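Local coordinates for protein quinone oxidoreductase (PDB 1QOR) that catalyses the NADPH-dependent one-electron reduction of quinones to semiquinones, working as a homodimeric member of the zinc-containing alcohol dehydrogenase family, at residues K36-N41 / T63-I68; T127-L132 / C158-A163; I5-H10 / Y52-L57. All coordinates share one frame; numbering follows the deposited sequence.

Contact 1 (K36-N41 / T63-I68); sequences KAIGIN and TEAAGI
Lys36 and Ala37 are set opposite the single Ala66, a classic beta bulge where two antiparallel strands of the GroES-like domain pair. Lys36 N donates to Ala66 O at 3.0 Å, in the carbonyl plane, while Ala37 N reaches the same oxygen in a weak, longer bond. With CG beside the backbone N (chi1 -58°), Lys36 puts that atom 3.8 Å from Gly67 CA; a bend at chi2 directs the chain onward, and CE passes Ile68 CD1 in a tight contact at 3.3 Å. Ala37 O accepts the amide of Ala66 (N to O 3.0 Å). Ile38 pairs with Ala65 on the other face of the sheet, its CG1 4.4 Å from Ala65 CB. Gly39 N donates to Glu64 O at 3.1 Å from well above the carbonyl plane, and a water joins Gly39 O to Glu64 N. Lacking a side chain, Gly39 lets Glu64 OE1 pass 3.6 Å from its CA. That oxygen is met on its anti side by Asn41 ND2 at 2.9 Å, whose second bond goes to a water held by Thr63 N. Asn41 belongs to the NADPH pocket. Helix 115-135 supplies Lys124 NZ to Asn41 OD1 and Leu123 N to Glu64 OE2, while strand 84-87 borders 65-68 and Leu325 pairs with Ile38.

Contact 2 (T127-L132 / C158-A163); sequences TVYYLL and CQWAKA. With NDP (NADPH dihydro-nicotinamide-adenine-dinucleotide phosphate), chain D.
Trp160 reaches from helix 152-164 to Val128, Tyr129 and Leu132 of helix 115-135, two helices whose axes cross at -45° and come no closer than 10.6 Å. With CG anti to the backbone N (chi1 -153°), the indole spans this gap. Its six-membered ring lies obliquely to the Tyr129 ring, with planes 40° apart. Trp160 CH2 meets Tyr129 CB at 3.6 Å, and Trp160 CZ2 comes to the edge of the phenol ring at CD1, 3.7 Å away, while Tyr129 CA sits over one indole face. Val128 and Leu132 lie antiparallel alongside the tryptophan: Val128 CG1 comes within 3.6 Å of Trp160 CE3, and Leu132 CD1 within 4.2 Å of Trp160 CB. Leu283 and Leu286 of helix 273-288 also pack on the indole. The join between the helices is therefore apolar, whereas Tyr130 of the same segment turns a polar group to the cofactor. Tyr130, stacked on Tyr269, donates its OH to NADPH O7N at 2.6 Å. Thr127 OG1, hydrogen-bonded to Leu123 O, lies 3.2 Å from C4N, the hydride-bearing carbon. The tyrosine bond would help fix the rotation of the carboxamide beside that carbon.

Contact 3 (I5-H10 / Y52-L57); sequences IEFHKH and YPPPSL
His8, whose carbonyl O lies beside Leu57 CD1, donates from NE2 to the anti lone pair of Glu6 OE2 at 2.7 Å. This histidine-carboxylate hydrogen bond is bent, with 134° at the hydrogen and the acceptor tilted from the imidazole plane. The other carboxylate oxygen of Glu6 forms a salt bridge with Arg4, so both carboxylate oxygens are engaged. The bond lies where N-terminal strand 3-6 gives way to the segment that packs on the proline-rich loop leading from helix 42-49 to strand 65-72, part of the GroES-like domain. Across the contact the packing is largely apolar. Leu57 divides its methyls: CD2 meets Phe7 CE2 at 3.5 Å, and CD1 lies against His8 O, Lys9 CA and the His10 ring. Phe7 has CG between its backbone N and carbonyl carbon (chi1 65°), a torsion that turns the ring to the loop, where CZ approaches Pro54 CG at 4.1 Å; Ile47 of helix 42-49 also touches the ring. A backbone bond from Phe7 to Ser59 continues the join just past residue 57, in the same loop. His10 and Pro54 meet head-on from their two segments, and the pyrrolidine CD of Pro54 reaches the imidazole edge near the ring plane, 3.3 Å from His10 NE2.

From the N terminus, segment 5-10 begins in strand 3-6 and meets 52-57 in contact 3. Within that loop the chain passes 36-41 and helix 42-49, and contact 1 closes only when 63-68 is reached, so contacts 1 and 3 cross. The shared span, 36-57, is thereby fixed from two sides: to the N-terminal segment at the surface and to strand 65-72 in the buried sheet. Contact 2 follows in series. Its loop takes in strand 143-146 of the parallel Rossmann sheet and ties helix 115-135, which also packs against contact 1, to helix 152-164. Contacts 2 and 3 lie on opposite sides of the chain's centre, about 32 Å apart between centres.

Contact 1 (K36-N41 / T63-I68)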
# COMPACT_ATOMS: atom_id res chain seq x y z
N LYS A 36 29.74 -22.02 -12.05
CA LYS A 36 30.54 -22.72 -11.02
C LYS A 36 29.68 -23.00 -9.80
O LYS A 36 29.88 -23.99 -9.09
CB LYS A 36 31.71 -21.85 -10.58
CG LYS A 36 32.64 -21.44 -11.71
CD LYS A 36 33.25 -22.69 -12.24
CE LYS A 36 34.12 -22.43 -13.42
NZ LYS A 36 34.61 -23.77 -13.89
N ALA A 37 28.76 -22.08 -9.53
CA ALA A 37 27.83 -22.21 -8.41
C ALA A 37 26.49 -21.60 -8.86
O ALA A 37 26.47 -20.55 -9.50
CB ALA A 37 28.38 -21.51 -7.15
N ILE A 38 25.39 -22.26 -8.51
CA ILE A 38 24.03 -21.84 -8.91
C ILE A 38 23.14 -21.61 -7.67
O ILE A 38 23.01 -22.51 -6.83
CB ILE A 38 23.36 -22.99 -9.78
CG1 ILE A 38 24.25 -23.31 -11.00
CG2 ILE A 38 21.91 -22.62 -10.21
CD1 ILE A 38 23.85 -24.58 -11.73
N GLY A 39 22.51 -20.45 -7.58
CA GLY A 39 21.66 -20.18 -6.45
C GLY A 39 20.31 -20.85 -6.57
O GLY A 39 19.83 -21.11 -7.68
N ILE A 40 19.73 -21.21 -5.43
CA ILE A 40 18.39 -21.78 -5.37
C ILE A 40 17.54 -20.67 -4.72
O ILE A 40 17.97 -20.01 -3.75
CB ILE A 40 18.36 -23.06 -4.52
CG1 ILE A 40 19.21 -24.15 -5.21
CG2 ILE A 40 16.88 -23.52 -4.26
CD1 ILE A 40 19.41 -25.39 -4.41
N ASN A 41 16.36 -20.45 -5.25
CA ASN A 41 15.52 -19.38 -4.73
C ASN A 41 14.10 -19.87 -4.64
O ASN A 41 13.65 -20.69 -5.49
CB ASN A 41 15.64 -18.13 -5.60
CG ASN A 41 16.97 -17.43 -5.42
OD1 ASN A 41 17.20 -16.77 -4.41
ND2 ASN A 41 17.86 -17.56 -6.39
N THR A 63 17.43 -17.97 -12.15
CA THR A 63 17.93 -16.75 -12.76
C THR A 63 19.21 -16.28 -12.05
O THR A 63 19.68 -15.17 -12.35
CB THR A 63 16.94 -15.59 -12.65
OG1 THR A 63 16.73 -15.27 -11.27
CG2 THR A 63 15.63 -15.96 -13.30
N GLU A 64 19.76 -17.11 -11.15
CA GLU A 64 20.96 -16.71 -10.38
C GLU A 64 22.14 -17.68 -10.45
O GLU A 64 21.97 -18.87 -10.21
CB GLU A 64 20.61 -16.55 -8.90
CG GLU A 64 21.74 -15.95 -8.06
CD GLU A 64 21.48 -15.99 -6.55
OE1 GLU A 64 20.63 -16.77 -6.06
OE2 GLU A 64 22.12 -15.20 -5.82
N ALA A 65 23.33 -17.18 -10.75
CA ALA A 65 24.47 -18.05 -10.79
C ALA A 65 25.71 -17.17 -10.88
O ALA A 65 25.61 -15.96 -11.15
CB ALA A 65 24.39 -19.01 -11.96
N ALA A 66 26.86 -17.79 -10.60
CA ALA A 66 28.16 -17.10 -10.62
C ALA A 66 29.12 -17.99 -11.38
O ALA A 66 28.99 -19.23 -11.32
CB ALA A 66 28.68 -16.86 -9.16
N GLY A 67 30.06 -17.40 -12.11
CA GLY A 67 31.01 -18.22 -12.83
C GLY A 67 31.98 -17.42 -13.66
O GLY A 67 32.15 -16.21 -13.45
N ILE A 68 32.57 -18.07 -14.67
CA ILE A 68 33.54 -17.40 -15.54
C ILE A 68 33.00 -17.18 -16.94
O ILE A 68 32.42 -18.06 -17.55
CB ILE A 68 34.90 -18.17 -15.61
CG1 ILE A 68 35.58 -18.15 -14.24
CG2 ILE A 68 35.88 -17.44 -16.53
CD1 ILE A 68 35.59 -19.49 -13.63
O HOH W 1 19.38 -19.94 -10.13
O HOH W 2 16.90 -18.43 -9.26

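Contact 2 (T127-L132 / C158-A163)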
# COMPACT_ATOMS: atom_id res chain seq x y z
N THR A 127 17.84 -8.18 -2.68
CA THR A 127 16.50 -8.07 -2.12
C THR A 127 16.57 -7.40 -0.72
O THR A 127 15.84 -6.44 -0.44
CB THR A 127 15.90 -9.45 -1.95
OG1 THR A 127 15.89 -10.08 -3.22
CG2 THR A 127 14.48 -9.36 -1.43
N VAL A 128 17.50 -7.85 0.12
CA VAL A 128 17.58 -7.26 1.45
C VAL A 128 17.95 -5.79 1.33
O VAL A 128 17.40 -4.94 2.03
CB VAL A 128 18.56 -8.03 2.38
CG1 VAL A 128 18.91 -7.20 3.61
CG2 VAL A 128 17.94 -9.35 2.78
N TYR A 129 18.83 -5.49 0.39
CA TYR A 129 19.21 -4.11 0.21
C TYR A 129 18.02 -3.20 -0.16
O TYR A 129 17.81 -2.16 0.49
CB TYR A 129 20.32 -3.99 -0.84
CG TYR A 129 20.65 -2.56 -1.22
CD1 TYR A 129 21.42 -1.75 -0.39
CD2 TYR A 129 20.18 -2.01 -2.43
CE1 TYR A 129 21.73 -0.47 -0.74
CE2 TYR A 129 20.48 -0.71 -2.79
CZ TYR A 129 21.26 0.04 -1.94
OH TYR A 129 21.68 1.27 -2.35
N TYR A 130 17.24 -3.54 -1.20
CA TYR A 130 16.16 -2.60 -1.55
C TYR A 130 15.07 -2.60 -0.47
O TYR A 130 14.51 -1.56 -0.14
CB TYR A 130 15.58 -2.81 -2.97
CG TYR A 130 14.51 -3.88 -3.08
CD1 TYR A 130 13.22 -3.67 -2.60
CD2 TYR A 130 14.79 -5.10 -3.70
CE1 TYR A 130 12.22 -4.67 -2.76
CE2 TYR A 130 13.82 -6.08 -3.85
CZ TYR A 130 12.53 -5.88 -3.38
OH TYR A 130 11.58 -6.89 -3.56
N LEU A 131 14.79 -3.76 0.10
CA LEU A 131 13.81 -3.82 1.17
C LEU A 131 14.09 -2.89 2.38
O LEU A 131 13.21 -2.15 2.80
CB LEU A 131 13.70 -5.24 1.68
CG LEU A 131 12.93 -6.26 0.84
CD1 LEU A 131 12.95 -7.60 1.55
CD2 LEU A 131 11.50 -5.78 0.63
N LEU A 132 15.32 -2.89 2.90
CA LEU A 132 15.70 -2.11 4.10
C LEU A 132 16.17 -0.69 3.85
O LEU A 132 16.28 0.13 4.80
CB LEU A 132 16.80 -2.86 4.86
CG LEU A 132 16.50 -4.30 5.28
CD1 LEU A 132 17.59 -4.81 6.22
CD2 LEU A 132 15.19 -4.35 6.00
N CYS A 158 18.91 -10.44 8.95
CA CYS A 158 19.37 -10.32 10.35
C CYS A 158 20.73 -9.55 10.48
O CYS A 158 20.85 -8.61 11.26
CB CYS A 158 19.51 -11.72 10.93
SG CYS A 158 17.96 -12.51 11.30
N GLN A 159 21.70 -9.92 9.64
CA GLN A 159 23.04 -9.37 9.65
C GLN A 159 23.07 -7.97 9.16
O GLN A 159 23.81 -7.14 9.71
CB GLN A 159 23.96 -10.27 8.85
CG GLN A 159 23.93 -11.71 9.36
CD GLN A 159 24.87 -12.64 8.61
OE1 GLN A 159 26.10 -12.61 8.83
NE2 GLN A 159 24.31 -13.50 7.71
N TRP A 160 22.27 -7.68 8.12
CA TRP A 160 22.22 -6.32 7.61
C TRP A 160 21.52 -5.37 8.62
O TRP A 160 22.00 -4.26 8.86
CB TRP A 160 21.53 -6.26 6.23
CG TRP A 160 22.01 -5.12 5.43
CD1 TRP A 160 22.28 -3.84 5.88
CD2 TRP A 160 22.30 -5.12 4.01
NE1 TRP A 160 22.72 -3.06 4.81
CE2 TRP A 160 22.73 -3.82 3.67
CE3 TRP A 160 22.24 -6.11 3.01
CZ2 TRP A 160 23.10 -3.47 2.36
CZ3 TRP A 160 22.61 -5.77 1.71
CH2 TRP A 160 23.04 -4.46 1.40
N ALA A 161 20.43 -5.84 9.24
CA ALA A 161 19.72 -5.04 10.23
C ALA A 161 20.67 -4.69 11.40
O ALA A 161 20.73 -3.53 11.85
CB ALA A 161 18.52 -5.78 10.72
N LYS A 162 21.40 -5.69 11.90
CA LYS A 162 22.39 -5.47 12.96
C LYS A 162 23.43 -4.43 12.52
O LYS A 162 23.69 -3.46 13.22
CB LYS A 162 23.10 -6.77 13.27
CG LYS A 162 24.16 -6.69 14.32
CD LYS A 162 24.70 -8.09 14.59
CE LYS A 162 26.15 -8.09 15.10
NZ LYS A 162 26.65 -9.50 15.35
N ALA A 163 24.00 -4.60 11.33
CA ALA A 163 24.97 -3.64 10.86
C ALA A 163 24.40 -2.23 10.83
O ALA A 163 25.13 -1.25 10.99
CB ALA A 163 25.47 -4.05 9.48
PA NDP D . 13.77 -19.43 2.49
O1A NDP D . 15.12 -20.05 2.49
O2A NDP D . 13.52 -18.28 3.40
O5B NDP D . 12.67 -20.51 2.66
C5B NDP D . 11.32 -20.20 2.93
C4B NDP D . 11.12 -20.24 4.41
O4B NDP D . 9.83 -19.65 4.54
C3B NDP D . 11.00 -21.62 5.07
O3B NDP D . 12.33 -22.12 5.39
C2B NDP D . 10.01 -21.37 6.20
O2B NDP D . 10.75 -21.04 7.37
C1B NDP D . 9.13 -20.14 5.68
N9A NDP D . 7.79 -20.71 5.50
C8A NDP D . 6.68 -20.41 6.18
N7A NDP D . 5.66 -21.17 5.75
C5A NDP D . 6.19 -21.93 4.81
C6A NDP D . 5.50 -22.90 4.10
N6A NDP D . 4.22 -23.18 4.29
N1A NDP D . 6.23 -23.57 3.20
C2A NDP D . 7.55 -23.32 2.98
N3A NDP D . 8.19 -22.39 3.67
C4A NDP D . 7.51 -21.67 4.62
O3 NDP D . 13.64 -18.88 1.01
PN NDP D . 14.30 -17.71 0.17
O1N NDP D . 15.34 -16.96 0.96
O2N NDP D . 14.66 -18.25 -1.19
O5D NDP D . 12.97 -16.76 -0.01
C5D NDP D . 12.20 -16.22 1.05
C4D NDP D . 10.95 -15.59 0.55
O4D NDP D . 11.26 -14.36 -0.15
C3D NDP D . 10.17 -16.46 -0.44
O3D NDP D . 8.77 -16.35 -0.18
C2D NDP D . 10.55 -15.81 -1.79
O2D NDP D . 9.60 -16.09 -2.79
C1D NDP D . 10.59 -14.35 -1.47
N1N NDP D . 11.48 -13.42 -2.22
C2N NDP D . 10.98 -12.24 -2.71
C3N NDP D . 11.83 -11.39 -3.39
C7N NDP D . 11.33 -10.05 -3.92
O7N NDP D . 12.09 -9.27 -4.48
N7N NDP D . 10.05 -9.82 -3.71
C4N NDP D . 13.17 -11.70 -3.58
C5N NDP D . 13.66 -12.90 -3.07
C6N NDP D . 12.81 -13.76 -2.40
P2B NDP D . 10.14 -21.36 8.89
O1X NDP D . 11.06 -20.65 9.81
O2X NDP D . 8.78 -20.82 8.89
O3X NDP D . 10.18 -22.84 8.96

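Contact 3 (I5-H10 / Y52-L57)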
# COMPACT_ATOMS: atom_id res chain seq x y z
N ILE A 5 18.70 -28.13 -16.41
CA ILE A 5 17.53 -28.77 -15.83
C ILE A 5 16.35 -28.16 -16.55
O ILE A 5 16.37 -26.97 -16.90
CB ILE A 5 17.38 -28.45 -14.31
CG1 ILE A 5 18.51 -29.10 -13.51
CG2 ILE A 5 16.03 -28.91 -13.81
CD1 ILE A 5 18.54 -30.61 -13.59
N GLU A 6 15.35 -28.98 -16.83
CA GLU A 6 14.16 -28.44 -17.46
C GLU A 6 12.93 -29.20 -17.08
O GLU A 6 13.02 -30.27 -16.47
CB GLU A 6 14.33 -28.32 -18.98
CG GLU A 6 14.42 -29.61 -19.71
CD GLU A 6 14.43 -29.39 -21.21
OE1 GLU A 6 15.29 -28.58 -21.68
OE2 GLU A 6 13.59 -30.02 -21.89
N PHE A 7 11.79 -28.56 -17.26
CA PHE A 7 10.51 -29.20 -16.94
C PHE A 7 9.56 -28.95 -18.13
O PHE A 7 9.65 -27.92 -18.80
CB PHE A 7 9.96 -28.75 -15.56
CG PHE A 7 9.59 -27.29 -15.48
CD1 PHE A 7 10.57 -26.31 -15.29
CD2 PHE A 7 8.25 -26.89 -15.59
CE1 PHE A 7 10.21 -24.94 -15.21
CE2 PHE A 7 7.88 -25.54 -15.51
CZ PHE A 7 8.87 -24.56 -15.33
N HIS A 8 8.78 -29.97 -18.45
CA HIS A 8 7.84 -29.98 -19.57
C HIS A 8 6.39 -29.80 -19.11
O HIS A 8 5.49 -29.65 -19.95
CB HIS A 8 7.97 -31.32 -20.33
CG HIS A 8 9.28 -31.51 -21.04
ND1 HIS A 8 9.38 -32.05 -22.31
CD2 HIS A 8 10.55 -31.23 -20.66
CE1 HIS A 8 10.65 -32.09 -22.68
NE2 HIS A 8 11.38 -31.60 -21.69
N LYS A 9 6.18 -29.81 -17.80
CA LYS A 9 4.84 -29.66 -17.24
C LYS A 9 4.96 -29.16 -15.82
O LYS A 9 5.99 -29.38 -15.18
CB LYS A 9 4.12 -31.02 -17.20
CG LYS A 9 4.93 -32.09 -16.47
CD LYS A 9 4.20 -33.41 -16.34
CE LYS A 9 2.89 -33.19 -15.62
NZ LYS A 9 2.32 -34.47 -15.02
N HIS A 10 3.92 -28.50 -15.32
CA HIS A 10 3.95 -28.03 -13.96
C HIS A 10 3.67 -29.11 -12.94
O HIS A 10 2.93 -30.06 -13.21
CB HIS A 10 2.99 -26.88 -13.78
CG HIS A 10 3.52 -25.62 -14.35
ND1 HIS A 10 2.84 -24.88 -15.29
CD2 HIS A 10 4.73 -25.03 -14.22
CE1 HIS A 10 3.61 -23.89 -15.72
NE2 HIS A 10 4.76 -23.96 -15.08
N TYR A 52 3.66 -19.14 -11.03
CA TYR A 52 4.18 -18.13 -11.96
C TYR A 52 4.51 -18.94 -13.23
O TYR A 52 5.59 -19.55 -13.34
CB TYR A 52 5.49 -17.50 -11.48
CG TYR A 52 5.45 -16.52 -10.31
CD1 TYR A 52 4.27 -16.28 -9.57
CD2 TYR A 52 6.64 -15.88 -9.90
CE1 TYR A 52 4.30 -15.41 -8.45
CE2 TYR A 52 6.66 -15.03 -8.82
CZ TYR A 52 5.50 -14.79 -8.09
OH TYR A 52 5.55 -13.95 -6.99
N PRO A 53 3.61 -18.95 -14.22
CA PRO A 53 3.84 -19.71 -15.47
C PRO A 53 4.97 -19.10 -16.30
O PRO A 53 5.10 -17.88 -16.39
CB PRO A 53 2.49 -19.60 -16.16
CG PRO A 53 2.15 -18.18 -15.87
CD PRO A 53 2.45 -18.05 -14.38
N PRO A 54 5.85 -19.93 -16.87
CA PRO A 54 6.96 -19.41 -17.67
C PRO A 54 6.49 -18.95 -19.03
O PRO A 54 5.32 -19.10 -19.36
CB PRO A 54 7.89 -20.61 -17.80
CG PRO A 54 6.98 -21.77 -17.74
CD PRO A 54 5.96 -21.39 -16.69
N PRO A 55 7.38 -18.31 -19.80
CA PRO A 55 7.02 -17.83 -21.14
C PRO A 55 6.45 -19.02 -21.95
O PRO A 55 5.46 -18.87 -22.67
CB PRO A 55 8.35 -17.35 -21.69
CG PRO A 55 9.02 -16.79 -20.45
CD PRO A 55 8.74 -17.87 -19.43
N SER A 56 7.04 -20.20 -21.76
CA SER A 56 6.56 -21.40 -22.42
C SER A 56 7.20 -22.68 -21.86
O SER A 56 8.22 -22.63 -21.16
CB SER A 56 6.84 -21.30 -23.92
OG SER A 56 8.24 -21.23 -24.11
N LEU A 57 6.59 -23.81 -22.21
CA LEU A 57 7.05 -25.12 -21.80
C LEU A 57 7.50 -25.86 -23.07
O LEU A 57 6.90 -25.69 -24.12
CB LEU A 57 5.92 -25.87 -21.08
CG LEU A 57 5.45 -25.30 -19.73
CD1 LEU A 57 4.23 -26.02 -19.16
CD2 LEU A 57 6.58 -25.38 -18.76